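Local coordinates for CYCLIN domain-containing protein (PDB 6Z3U) that probably activates a cyclin-dependent kinase as the cyclin H-like subunit of the trimeric CDK-activating kinase (CAK) complex, at residues 21-32 with 227-235; 106-117 with 139-149. All blocks are in the same frame, centred on the assembly; numbering follows the deposited sequence.

The two contacts lie about 20 Å apart, centre to centre, and interaction 2 is nested along the chain inside the loop closed by interaction 1. Interaction 1 ties the N-terminal segment 21-32 to 227-235 in the C-terminal cyclin domain; interaction 2 packs two helices of the cyclin-like region. They meet at Y231, whose CE2 lies 3.7 Å from T116 OG1, and H187 joins them further, with Y231 OH hydrogen-bonded at its ND1 and T113 OG1 at its NE2. Each also borders a different partner in the assembly: the RING-type protein lies against interaction 1, the kinase against interaction 2. Both are structural contacts within this probable kinase regulator.

Interaction 1 of 2, residues 21-32 with 227-235; sequences WSFSPSQLASMR and ITDAYFHFT
F23 and the F232-H233 pair are joined by two hydrogen bonds that use both backbone polar atoms of F23. F23 N gives its hydrogen to F232 O at 3.0 Å, and H233 ND1 donates to F23 O at 2.9 Å. The second bond runs in the imidazole plane but reaches the carbonyl from above its plane. P25 CG covers one face of the H233 ring, 3.8 Å from its centroid, while CB of F232 lies over the opposite face. The F232 ring carries L28 CD1 on one face, a CH-pi contact, and meets W21 O at its edge. L28 swings CG anti to the backbone N (chi1 -152°), which puts CD1 over F232 and CD2 beside D229.

At the far end, R32, its chain extended from CG to NE, grips D229 end-on. R32 NH1 binds D229 OD2 at 2.9 Å and R32 NH2 binds D229 OD1 at 3.0 Å, both from the syn side but well out of the carboxylate plane, with the oxygens near the guanidinium plane. With an alanine in place of R32, the D229 carboxylate would probably lose both guanidinium bonds, and L28 CG the flat group packed against it.

Further out, S24 OG caps helix 25-48 through Q27 N and also hydrogen-bonds E67 of the RING-type domain-containing protein chain. W21 NE1 is anchored on I179 O, and M31 CE covers a face of the F23 ring. With H233 ND1 donating to F23 O just before the N-cap, and R32 paired with D229 one turn beyond L28, the helix start is probably tethered at two points.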
loop_
_atom_site.group_PDB
_atom_site.type_symbol
_atom_site.label_atom_id
_atom_site.label_comp_id
_atom_site.label_asym_id
_atom_site.label_seq_id
_atom_site.Cartn_x
_atom_site.Cartn_y
_atom_site.Cartn_z
ATOM N N TRP A 21 -8.611 -3.194 12.423
ATOM C CA TRP A 21 -9.796 -2.383 12.168
ATOM C C TRP A 21 -10.961 -3.244 11.706
ATOM O O TRP A 21 -11.709 -2.880 10.793
ATOM C CB TRP A 21 -9.490 -1.290 11.148
ATOM C CG TRP A 21 -8.457 -0.327 11.631
ATOM C CD1 TRP A 21 -7.156 -0.248 11.230
ATOM C CD2 TRP A 21 -8.634 0.691 12.620
ATOM N NE1 TRP A 21 -6.513 0.761 11.904
ATOM C CE2 TRP A 21 -7.400 1.353 12.764
ATOM C CE3 TRP A 21 -9.719 1.108 13.398
ATOM C CZ2 TRP A 21 -7.220 2.411 13.653
ATOM C CZ3 TRP A 21 -9.538 2.158 14.278
ATOM C CH2 TRP A 21 -8.298 2.798 14.398
ATOM N N SER A 22 -11.132 -4.403 12.337
ATOM C CA SER A 22 -12.298 -5.251 12.124
ATOM C C SER A 22 -12.742 -5.767 13.482
ATOM O O SER A 22 -11.970 -6.438 14.174
ATOM C CB SER A 22 -11.988 -6.411 11.172
ATOM O OG SER A 22 -11.800 -5.952 9.843
ATOM N N PHE A 23 -13.975 -5.441 13.866
ATOM C CA PHE A 23 -14.511 -5.808 15.167
ATOM C C PHE A 23 -15.966 -6.220 15.009
ATOM O O PHE A 23 -16.552 -6.119 13.928
ATOM C CB PHE A 23 -14.406 -4.654 16.172
ATOM C CG PHE A 23 -13.232 -3.750 15.937
ATOM C CD1 PHE A 23 -11.984 -4.065 16.449
ATOM C CD2 PHE A 23 -13.379 -2.575 15.217
ATOM C CE1 PHE A 23 -10.901 -3.233 16.236
ATOM C CE2 PHE A 23 -12.301 -1.736 15.004
ATOM C CZ PHE A 23 -11.061 -2.064 15.517
ATOM N N SER A 24 -16.544 -6.692 16.106
ATOM C CA SER A 24 -17.971 -6.944 16.172
ATOM C C SER A 24 -18.709 -5.663 16.560
ATOM O O SER A 24 -18.131 -4.781 17.202
ATOM C CB SER A 24 -18.269 -8.038 17.192
ATOM O OG SER A 24 -18.016 -7.586 18.512
ATOM N N PRO A 25 -19.979 -5.535 16.187
ATOM C CA PRO A 25 -20.727 -4.328 16.577
ATOM C C PRO A 25 -20.685 -4.059 18.070
ATOM O O PRO A 25 -20.672 -2.891 18.482
ATOM C CB PRO A 25 -22.150 -4.628 16.088
ATOM C CG PRO A 25 -21.966 -5.599 14.966
ATOM C CD PRO A 25 -20.788 -6.445 15.353
ATOM N N SER A 26 -20.649 -5.104 18.897
ATOM C CA SER A 26 -20.549 -4.894 20.338
ATOM C C SER A 26 -19.185 -4.328 20.707
ATOM O O SER A 26 -19.085 -3.434 21.554
ATOM C CB SER A 26 -20.808 -6.206 21.078
ATOM O OG SER A 26 -20.851 -6.003 22.481
ATOM N N GLN A 27 -18.123 -4.832 20.074
ATOM C CA GLN A 27 -16.790 -4.293 20.320
ATOM C C GLN A 27 -16.684 -2.848 19.849
ATOM O O GLN A 27 -16.053 -2.016 20.512
ATOM C CB GLN A 27 -15.746 -5.162 19.619
ATOM C CG GLN A 27 -15.469 -6.484 20.312
ATOM C CD GLN A 27 -14.678 -7.442 19.440
ATOM O OE1 GLN A 27 -15.126 -8.552 19.157
ATOM N NE2 GLN A 27 -13.499 -7.012 19.004
ATOM N N LEU A 28 -17.300 -2.529 18.707
ATOM C CA LEU A 28 -17.228 -1.172 18.178
ATOM C C LEU A 28 -17.889 -0.178 19.123
ATOM O O LEU A 28 -17.340 0.897 19.389
ATOM C CB LEU A 28 -17.887 -1.111 16.800
ATOM C CG LEU A 28 -17.362 -0.047 15.836
ATOM C CD1 LEU A 28 -15.957 -0.395 15.378
ATOM C CD2 LEU A 28 -18.288 0.102 14.638
ATOM N N ALA A 29 -19.066 -0.519 19.646
ATOM C CA ALA A 29 -19.757 0.393 20.549
ATOM C C ALA A 29 -18.940 0.626 21.814
ATOM O O ALA A 29 -18.753 1.769 22.245
ATOM C CB ALA A 29 -21.142 -0.158 20.887
ATOM N N SER A 30 -18.432 -0.452 22.419
ATOM C CA SER A 30 -17.676 -0.317 23.660
ATOM C C SER A 30 -16.463 0.589 23.478
ATOM O O SER A 30 -16.175 1.430 24.338
ATOM C CB SER A 30 -17.252 -1.695 24.164
ATOM O OG SER A 30 -18.381 -2.447 24.576
ATOM N N MET A 31 -15.738 0.434 22.367
ATOM C CA MET A 31 -14.609 1.318 22.092
ATOM C C MET A 31 -15.053 2.773 21.996
ATOM O O MET A 31 -14.463 3.656 22.628
ATOM C CB MET A 31 -13.901 0.885 20.807
ATOM C CG MET A 31 -12.969 -0.293 21.000
ATOM S SD MET A 31 -11.964 -0.655 19.554
ATOM C CE MET A 31 -13.123 -1.598 18.579
ATOM N N ARG A 32 -16.096 3.040 21.208
ATOM C CA ARG A 32 -16.561 4.411 21.022
ATOM C C ARG A 32 -17.063 5.013 22.327
ATOM O O ARG A 32 -16.830 6.196 22.603
ATOM C CB ARG A 32 -17.664 4.428 19.968
ATOM C CG ARG A 32 -17.174 4.313 18.540
ATOM C CD ARG A 32 -18.340 4.041 17.612
ATOM N NE ARG A 32 -18.052 4.322 16.210
ATOM C CZ ARG A 32 -18.766 3.841 15.197
ATOM N NH1 ARG A 32 -19.797 3.041 15.433
ATOM N NH2 ARG A 32 -18.450 4.157 13.949
ATOM N N ILE A 227 -20.453 5.619 4.734
ATOM C CA ILE A 227 -21.163 6.381 5.754
ATOM C C ILE A 227 -21.610 5.504 6.918
ATOM O O ILE A 227 -21.890 6.028 8.006
ATOM C CB ILE A 227 -22.379 7.095 5.137
ATOM C CG1 ILE A 227 -21.937 8.021 4.000
ATOM C CG2 ILE A 227 -23.128 7.896 6.185
ATOM C CD1 ILE A 227 -20.928 9.086 4.412
ATOM N N THR A 228 -21.682 4.192 6.723
ATOM C CA THR A 228 -22.060 3.241 7.755
ATOM C C THR A 228 -20.823 2.468 8.206
ATOM O O THR A 228 -19.716 2.665 7.695
ATOM C CB THR A 228 -23.149 2.298 7.239
ATOM O OG1 THR A 228 -23.772 1.632 8.345
ATOM C CG2 THR A 228 -22.557 1.261 6.292
ATOM N N ASP A 229 -21.018 1.571 9.176
ATOM C CA ASP A 229 -19.933 0.765 9.727
ATOM C C ASP A 229 -19.679 -0.514 8.934
ATOM O O ASP A 229 -19.252 -1.522 9.513
ATOM C CB ASP A 229 -20.227 0.427 11.190
ATOM C CG ASP A 229 -20.294 1.659 12.068
ATOM O OD1 ASP A 229 -19.745 2.708 11.669
ATOM O OD2 ASP A 229 -20.890 1.575 13.162
ATOM N N ALA A 230 -19.922 -0.500 7.622
ATOM C CA ALA A 230 -19.789 -1.721 6.832
ATOM C C ALA A 230 -18.365 -2.267 6.879
ATOM O O ALA A 230 -18.163 -3.475 7.051
ATOM C CB ALA A 230 -20.212 -1.456 5.387
ATOM N N TYR A 231 -17.364 -1.397 6.730
ATOM C CA TYR A 231 -15.984 -1.867 6.659
ATOM C C TYR A 231 -15.563 -2.597 7.927
ATOM O O TYR A 231 -14.741 -3.518 7.867
ATOM C CB TYR A 231 -15.041 -0.691 6.399
ATOM C CG TYR A 231 -14.939 -0.273 4.950
ATOM C CD1 TYR A 231 -16.071 -0.168 4.154
ATOM C CD2 TYR A 231 -13.709 0.030 4.382
ATOM C CE1 TYR A 231 -15.979 0.217 2.831
ATOM C CE2 TYR A 231 -13.608 0.418 3.060
ATOM C CZ TYR A 231 -14.747 0.512 2.290
ATOM O OH TYR A 231 -14.653 0.896 0.975
ATOM N N PHE A 232 -16.118 -2.214 9.079
ATOM C CA PHE A 232 -15.670 -2.776 10.345
ATOM C C PHE A 232 -16.189 -4.188 10.589
ATOM O O PHE A 232 -15.577 -4.931 11.364
ATOM C CB PHE A 232 -16.108 -1.885 11.513
ATOM C CG PHE A 232 -15.575 -0.482 11.445
ATOM C CD1 PHE A 232 -14.211 -0.241 11.440
ATOM C CD2 PHE A 232 -16.441 0.598 11.409
ATOM C CE1 PHE A 232 -13.723 1.050 11.382
ATOM C CE2 PHE A 232 -15.957 1.887 11.353
ATOM C CZ PHE A 232 -14.598 2.114 11.341
ATOM N N HIS A 233 -17.292 -4.575 9.947
ATOM C CA HIS A 233 -17.922 -5.859 10.206
ATOM C C HIS A 233 -17.944 -6.794 9.007
ATOM O O HIS A 233 -18.311 -7.963 9.169
ATOM C CB HIS A 233 -19.364 -5.648 10.691
ATOM C CG HIS A 233 -19.495 -4.590 11.740
ATOM N ND1 HIS A 233 -18.825 -4.647 12.942
ATOM C CD2 HIS A 233 -20.217 -3.444 11.765
ATOM C CE1 HIS A 233 -19.128 -3.582 13.663
ATOM N NE2 HIS A 233 -19.971 -2.837 12.972
ATOM N N PHE A 234 -17.564 -6.327 7.819
ATOM C CA PHE A 234 -17.670 -7.133 6.613
ATOM C C PHE A 234 -16.442 -6.928 5.741
ATOM O O PHE A 234 -15.768 -5.896 5.811
ATOM C CB PHE A 234 -18.941 -6.793 5.828
ATOM C CG PHE A 234 -20.197 -6.907 6.640
ATOM C CD1 PHE A 234 -20.762 -8.145 6.896
ATOM C CD2 PHE A 234 -20.813 -5.776 7.150
ATOM C CE1 PHE A 234 -21.917 -8.254 7.644
ATOM C CE2 PHE A 234 -21.969 -5.879 7.898
ATOM C CZ PHE A 234 -22.523 -7.120 8.146
ATOM N N THR A 235 -16.159 -7.920 4.937
ATOM C CA THR A 235 -15.039 -7.982 4.014
ATOM C C THR A 235 -15.405 -7.308 2.695
ATOM O O THR A 235 -16.576 -7.298 2.305
ATOM C CB THR A 235 -14.659 -9.440 3.767
ATOM O OG1 THR A 235 -14.297 -10.049 5.013
ATOM C CG2 THR A 235 -13.498 -9.565 2.804
#

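Interaction 2 of 2, residues 106-117 with 139-149; sequences MSDEIKATAATF and ALFFGCKAEGA
A114 and G143 mark the crossing of helices 108-117 and 139-146, their CA atoms 4.4 Å apart. The segment axes approach to 7.8 Å at 125° between their N-to-C directions, and the absence of a side chain on G143 is consistent with this close approach, since a CB there would point at A114 CB. A114 CB rests instead on the backbone of A139 and L140.

Apolar contacts spread from there toward the start of helix 108-117. L140 CD2 lies 3.8 Å from A114 CB and also touches M106 SD; M106 reaches on with its extended chain to set CE beside C144 SG. I110 has CG2 anti to its backbone N, and this branch meets C144 SG at 3.9 Å, while CG1 packs on E147 CB, the two side chains running antiparallel to each other.

Among the aromatic side chains, F117 presents its ring edge to A146 CB, 3.7 Å from CE2. The F117 and F142 rings meet obliquely, centroids 5.9 Å apart and planes at 45°.

The polar part is at E147, where a kink at the second torsion (chi2 -65°) carries the carboxylate toward T113; E147 OE2 lies 2.7 Å from T113 OG1. That hydroxyl also has E109 O within reach and a hydrogen bond with H187. E109 and E147 bring like charges together, but R190 pairs with E109 and probably offsets this. Just beyond, a Schellman motif with G148 as C-prime residue ends the helix, near whose end K145 NZ and A146 O hydrogen-bond the kinase chain.

L97 of helix 83-103 lies against A139 and L140, F156 of helix 153-159 against M106 and L140, and helix 172-178 against F142, an all-helical surround consistent with a cyclin box.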
loop_
_atom_site.group_PDB
_atom_site.type_symbol
_atom_site.label_atom_id
_atom_site.label_comp_id
_atom_site.label_asym_id
_atom_site.label_seq_id
_atom_site.Cartn_x
_atom_site.Cartn_y
_atom_site.Cartn_z
ATOM N N MET A 106 -11.649 13.782 -7.174
ATOM C CA MET A 106 -10.703 12.781 -6.712
ATOM C C MET A 106 -11.186 11.383 -7.086
ATOM O O MET A 106 -12.380 11.138 -7.278
ATOM C CB MET A 106 -10.506 12.873 -5.201
ATOM C CG MET A 106 -9.773 14.117 -4.752
ATOM S SD MET A 106 -9.647 14.183 -2.958
ATOM C CE MET A 106 -8.626 15.636 -2.726
ATOM N N SER A 107 -10.236 10.459 -7.186
ATOM C CA SER A 107 -10.567 9.088 -7.543
ATOM C C SER A 107 -11.401 8.431 -6.447
ATOM O O SER A 107 -11.346 8.816 -5.276
ATOM C CB SER A 107 -9.292 8.283 -7.791
ATOM O OG SER A 107 -8.383 8.420 -6.715
ATOM N N ASP A 108 -12.188 7.429 -6.845
ATOM C CA ASP A 108 -13.028 6.722 -5.884
ATOM C C ASP A 108 -12.191 6.060 -4.797
ATOM O O ASP A 108 -12.594 6.020 -3.629
ATOM C CB ASP A 108 -13.887 5.680 -6.601
ATOM C CG ASP A 108 -15.012 6.302 -7.413
ATOM O OD1 ASP A 108 -15.269 7.515 -7.257
ATOM O OD2 ASP A 108 -15.642 5.571 -8.210
ATOM N N GLU A 109 -11.028 5.516 -5.162
ATOM C CA GLU A 109 -10.182 4.870 -4.161
ATOM C C GLU A 109 -9.645 5.873 -3.152
ATOM O O GLU A 109 -9.483 5.535 -1.974
ATOM C CB GLU A 109 -9.034 4.132 -4.845
ATOM C CG GLU A 109 -9.478 2.983 -5.736
ATOM C CD GLU A 109 -8.704 1.707 -5.467
ATOM O OE1 GLU A 109 -9.309 0.726 -4.991
ATOM O OE2 GLU A 109 -7.479 1.693 -5.724
ATOM N N ILE A 110 -9.361 7.104 -3.584
ATOM C CA ILE A 110 -8.904 8.128 -2.649
ATOM C C ILE A 110 -10.029 8.502 -1.690
ATOM O O ILE A 110 -9.843 8.524 -0.469
ATOM C CB ILE A 110 -8.378 9.357 -3.412
ATOM C CG1 ILE A 110 -7.014 9.047 -4.035
ATOM C CG2 ILE A 110 -8.281 10.560 -2.483
ATOM C CD1 ILE A 110 -6.455 10.158 -4.907
ATOM N N LYS A 111 -11.211 8.803 -2.232
ATOM C CA LYS A 111 -12.352 9.143 -1.390
ATOM C C LYS A 111 -12.578 8.082 -0.321
ATOM O O LYS A 111 -12.686 8.390 0.870
ATOM C CB LYS A 111 -13.608 9.295 -2.248
ATOM C CG LYS A 111 -13.537 10.383 -3.297
ATOM C CD LYS A 111 -14.778 10.361 -4.177
ATOM C CE LYS A 111 -14.703 11.409 -5.271
ATOM N NZ LYS A 111 -15.382 10.960 -6.516
ATOM N N ALA A 112 -12.646 6.815 -0.737
ATOM C CA ALA A 112 -12.943 5.745 0.206
ATOM C C ALA A 112 -11.856 5.620 1.264
ATOM O O ALA A 112 -12.148 5.353 2.436
ATOM C CB ALA A 112 -13.120 4.426 -0.546
ATOM N N THR A 113 -10.592 5.809 0.873
ATOM C CA THR A 113 -9.502 5.733 1.840
ATOM C C THR A 113 -9.534 6.914 2.802
ATOM O O THR A 113 -9.355 6.741 4.013
ATOM C CB THR A 113 -8.161 5.678 1.114
ATOM O OG1 THR A 113 -8.047 4.434 0.415
ATOM C CG2 THR A 113 -7.012 5.809 2.104
ATOM N N ALA A 114 -9.751 8.123 2.281
ATOM C CA ALA A 114 -9.839 9.297 3.143
ATOM C C ALA A 114 -10.989 9.161 4.131
ATOM O O ALA A 114 -10.837 9.450 5.324
ATOM C CB ALA A 114 -10.004 10.558 2.294
ATOM N N ALA A 115 -12.156 8.730 3.649
ATOM C CA ALA A 115 -13.297 8.548 4.540
ATOM C C ALA A 115 -12.999 7.508 5.612
ATOM O O ALA A 115 -13.329 7.705 6.787
ATOM C CB ALA A 115 -14.530 8.145 3.732
ATOM N N THR A 116 -12.366 6.395 5.227
ATOM C CA THR A 116 -12.058 5.346 6.194
ATOM C C THR A 116 -11.066 5.835 7.244
ATOM O O THR A 116 -11.227 5.553 8.437
ATOM C CB THR A 116 -11.514 4.111 5.475
ATOM O OG1 THR A 116 -12.493 3.629 4.545
ATOM C CG2 THR A 116 -11.186 3.011 6.475
ATOM N N PHE A 117 -10.029 6.564 6.820
ATOM C CA PHE A 117 -9.122 7.177 7.786
ATOM C C PHE A 117 -9.883 8.081 8.752
ATOM O O PHE A 117 -9.584 8.116 9.950
ATOM C CB PHE A 117 -8.036 7.981 7.069
ATOM C CG PHE A 117 -6.998 7.142 6.372
ATOM C CD1 PHE A 117 -6.942 5.768 6.553
ATOM C CD2 PHE A 117 -6.066 7.739 5.539
ATOM C CE1 PHE A 117 -5.982 5.008 5.911
ATOM C CE2 PHE A 117 -5.102 6.985 4.895
ATOM C CZ PHE A 117 -5.061 5.617 5.081
ATOM N N ALA A 139 -7.794 14.020 6.378
ATOM C CA ALA A 139 -8.059 12.672 5.886
ATOM C C ALA A 139 -8.047 12.616 4.364
ATOM O O ALA A 139 -7.667 11.592 3.785
ATOM C CB ALA A 139 -9.400 12.173 6.422
ATOM N N LEU A 140 -8.468 13.696 3.701
ATOM C CA LEU A 140 -8.399 13.742 2.244
ATOM C C LEU A 140 -6.959 13.895 1.767
ATOM O O LEU A 140 -6.546 13.243 0.802
ATOM C CB LEU A 140 -9.260 14.887 1.715
ATOM C CG LEU A 140 -10.759 14.601 1.597
ATOM C CD1 LEU A 140 -11.541 15.895 1.458
ATOM C CD2 LEU A 140 -11.039 13.693 0.419
ATOM N N PHE A 141 -6.179 14.750 2.431
ATOM C CA PHE A 141 -4.793 14.952 2.025
ATOM C C PHE A 141 -3.964 13.695 2.257
ATOM O O PHE A 141 -3.186 13.284 1.389
ATOM C CB PHE A 141 -4.194 16.136 2.783
ATOM C CG PHE A 141 -2.783 16.458 2.385
ATOM C CD1 PHE A 141 -2.507 16.994 1.140
ATOM C CD2 PHE A 141 -1.736 16.231 3.260
ATOM C CE1 PHE A 141 -1.211 17.294 0.772
ATOM C CE2 PHE A 141 -0.440 16.531 2.900
ATOM C CZ PHE A 141 -0.177 17.063 1.654
ATOM N N PHE A 142 -4.112 13.074 3.428
ATOM C CA PHE A 142 -3.369 11.851 3.711
ATOM C C PHE A 142 -3.905 10.675 2.903
ATOM O O PHE A 142 -3.151 9.749 2.581
ATOM C CB PHE A 142 -3.422 11.550 5.208
ATOM C CG PHE A 142 -2.296 10.685 5.693
ATOM C CD1 PHE A 142 -0.985 11.125 5.614
ATOM C CD2 PHE A 142 -2.548 9.440 6.245
ATOM C CE1 PHE A 142 0.054 10.335 6.064
ATOM C CE2 PHE A 142 -1.512 8.645 6.699
ATOM C CZ PHE A 142 -0.210 9.094 6.609
ATOM N N GLY A 143 -5.196 10.692 2.564
ATOM C CA GLY A 143 -5.740 9.649 1.711
ATOM C C GLY A 143 -5.110 9.639 0.332
ATOM O O GLY A 143 -4.882 8.577 -0.250
ATOM N N CYS A 144 -4.826 10.825 -0.212
ATOM C CA CYS A 144 -4.101 10.901 -1.476
ATOM C C CYS A 144 -2.761 10.185 -1.372
ATOM O O CYS A 144 -2.448 9.298 -2.175
ATOM C CB CYS A 144 -3.893 12.365 -1.873
ATOM S SG CYS A 144 -5.383 13.237 -2.407
ATOM N N LYS A 145 -1.960 10.558 -0.373
ATOM C CA LYS A 145 -0.644 9.953 -0.206
ATOM C C LYS A 145 -0.753 8.439 -0.079
ATOM O O LYS A 145 0.000 7.693 -0.714
ATOM C CB LYS A 145 0.044 10.552 1.020
ATOM C CG LYS A 145 0.330 12.043 0.907
ATOM C CD LYS A 145 1.117 12.550 2.106
ATOM C CE LYS A 145 1.698 13.927 1.842
ATOM N NZ LYS A 145 2.439 14.462 3.019
ATOM N N ALA A 146 -1.697 7.968 0.738
ATOM C CA ALA A 146 -1.858 6.534 0.937
ATOM C C ALA A 146 -2.194 5.808 -0.357
ATOM O O ALA A 146 -1.980 4.594 -0.445
ATOM C CB ALA A 146 -2.947 6.270 1.978
ATOM N N GLU A 147 -2.720 6.517 -1.357
ATOM C CA GLU A 147 -3.091 5.921 -2.634
ATOM C C GLU A 147 -2.142 6.323 -3.757
ATOM O O GLU A 147 -2.489 6.193 -4.936
ATOM C CB GLU A 147 -4.529 6.296 -2.992
ATOM C CG GLU A 147 -5.561 5.722 -2.031
ATOM C CD GLU A 147 -5.622 4.205 -2.076
ATOM O OE1 GLU A 147 -5.314 3.626 -3.140
ATOM O OE2 GLU A 147 -5.973 3.591 -1.046
ATOM N N GLY A 148 -0.953 6.809 -3.417
ATOM C CA GLY A 148 0.059 7.100 -4.407
ATOM C C GLY A 148 0.003 8.484 -5.009
ATOM O O GLY A 148 0.759 8.761 -5.948
ATOM N N ALA A 149 -0.865 9.359 -4.510
ATOM C CA ALA A 149 -0.965 10.735 -4.984
ATOM C C ALA A 149 -0.370 11.651 -3.920
ATOM O O ALA A 149 -0.928 11.786 -2.827
ATOM C CB ALA A 149 -2.415 11.106 -5.284
#